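Local coordinates for inactive PncC family protein (Escherichia coli O157:H7, PDB 5KOL) that is of unknown function but belongs to the CinA family and probably lacks nicotinamide-nucleotide amidohydrolase activity, at residues L77-S80 with Q81-E85. Sequence-based numbering, arbitrary orientation. Where two conformers were deposited one is given.
Sequences LSVS and QQSLE
Ser80 reaches from its CB towards the backbone of Ser83. CB itself lies 3.8 Å from Gln82 OE1, because the Gln82 chain bends at chi2 (103°) and brings its amide oxygen back beside Ser80. One bond further, Ser80 OG accepts from Ser83 N at 3.0 Å, with an N-H...O angle of 154°. A chi1 of 82° makes this possible, setting the hydroxyl between backbone N and carbonyl carbon and turning it towards the first turn. Ser80 is thus the N-cap of helix 81-87, which follows a short loop from helix 70-76, and its hydroxyl takes up an amide N-H that has no earlier turn to bond to. The ordinary helical bonds begin at the same residue: Leu84 N donates to Ser80 O at 3.2 Å.

Flanking the cap is a hydrophobic staple, formed by the residue before Ser80 and the fourth helical residue. Val79 CG1 packs against Leu84 CG at 3.9 Å, the two side chains crossing at about a right angle; that same methyl also lies 3.6 Å from Ser83 OG. In the conformer given, Ser83 OG is hydrogen-bonded to Glu97 OE1; it also lies 2.7 Å from Ser80 O, but its single proton may not serve both. The other carboxylate oxygen of Glu97 accepts from Ser80 N, tying the cap to helix 92-106, while Leu84 also rests on Asp70 and Met74 of helix 70-76.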
loop_
_atom_site.group_PDB
_atom_site.type_symbol
_atom_site.label_atom_id
_atom_site.label_comp_id
_atom_site.label_asym_id
_atom_site.label_seq_id
_atom_site.Cartn_x
_atom_site.Cartn_y
_atom_site.Cartn_z
ATOM N N LEU A 77 9.606 -8.440 -3.164
ATOM C CA LEU A 77 9.474 -9.385 -2.058
ATOM C C LEU A 77 10.295 -10.649 -2.267
ATOM O O LEU A 77 10.154 -11.603 -1.499
ATOM C CB LEU A 77 8.009 -9.747 -1.839
ATOM C CG LEU A 77 7.165 -8.503 -1.540
ATOM C CD1 LEU A 77 5.692 -8.855 -1.559
ATOM C CD2 LEU A 77 7.566 -7.886 -0.202
ATOM N N SER A 78 11.135 -10.682 -3.298
ATOM C CA SER A 78 12.025 -11.818 -3.539
ATOM C C SER A 78 11.252 -13.132 -3.632
ATOM O O SER A 78 11.758 -14.185 -3.243
ATOM C CB SER A 78 13.112 -11.910 -2.461
ATOM O OG SER A 78 14.087 -12.898 -2.773
ATOM N N VAL A 79 10.010 -13.074 -4.120
ATOM C CA VAL A 79 9.297 -14.289 -4.503
ATOM C C VAL A 79 10.005 -14.895 -5.709
ATOM O O VAL A 79 10.294 -14.198 -6.693
ATOM C CB VAL A 79 7.831 -13.979 -4.838
ATOM C CG1 VAL A 79 7.140 -15.229 -5.379
ATOM C CG2 VAL A 79 7.080 -13.403 -3.608
ATOM N N SER A 80 10.309 -16.190 -5.645
ATOM C CA SER A 80 11.104 -16.799 -6.703
ATOM C C SER A 80 10.249 -17.058 -7.939
ATOM O O SER A 80 9.084 -17.458 -7.840
ATOM C CB SER A 80 11.748 -18.106 -6.229
ATOM O OG SER A 80 10.836 -19.184 -6.315
ATOM N N GLN A 81 10.846 -16.813 -9.105
ATOM C CA GLN A 81 10.212 -17.128 -10.381
ATOM C C GLN A 81 9.771 -18.584 -10.450
ATOM O O GLN A 81 8.690 -18.879 -10.963
ATOM C CB GLN A 81 11.183 -16.816 -11.529
ATOM C CG GLN A 81 10.563 -16.831 -12.914
ATOM C CD GLN A 81 11.616 -16.713 -14.014
ATOM O OE1 GLN A 81 12.474 -17.572 -14.156
ATOM N NE2 GLN A 81 11.568 -15.630 -14.763
ATOM N N GLN A 82 10.605 -19.511 -9.964
ATOM C CA GLN A 82 10.219 -20.921 -9.972
ATOM C C GLN A 82 8.923 -21.157 -9.198
ATOM O O GLN A 82 8.052 -21.913 -9.646
ATOM C CB GLN A 82 11.350 -21.778 -9.406
ATOM C CG GLN A 82 12.659 -21.609 -10.205
ATOM C CD GLN A 82 13.706 -20.707 -9.527
ATOM O OE1 GLN A 82 13.487 -19.502 -9.313
ATOM N NE2 GLN A 82 14.882 -21.280 -9.252
ATOM N N SER A 83 8.770 -20.525 -8.035
ATOM C CA SER A 83 7.569 -20.769 -7.243
ATOM C C SER A 83 6.321 -20.240 -7.948
ATOM O O SER A 83 5.255 -20.866 -7.871
ATOM C CB SER A 83 7.716 -20.150 -5.853
ATOM O OG SER A 83 7.686 -18.737 -5.901
ATOM N N LEU A 84 6.435 -19.099 -8.633
ATOM C CA LEU A 84 5.302 -18.547 -9.378
ATOM C C LEU A 84 4.931 -19.442 -10.553
ATOM O O LEU A 84 3.744 -19.697 -10.801
ATOM C CB LEU A 84 5.650 -17.139 -9.868
ATOM C CG LEU A 84 5.630 -16.014 -8.839
ATOM C CD1 LEU A 84 6.338 -14.818 -9.398
ATOM C CD2 LEU A 84 4.196 -15.636 -8.450
ATOM N N GLU A 85 5.938 -19.927 -11.292
ATOM C CA GLU A 85 5.678 -20.840 -12.403
ATOM C C GLU A 85 5.050 -22.155 -11.935
ATOM O O GLU A 85 4.165 -22.695 -12.609
ATOM C CB GLU A 85 6.979 -21.099 -13.182
ATOM C CG GLU A 85 7.712 -19.797 -13.579
ATOM C CD GLU A 85 8.920 -20.003 -14.511
ATOM O OE1 GLU A 85 9.669 -20.993 -14.333
ATOM O OE2 GLU A 85 9.133 -19.138 -15.391
#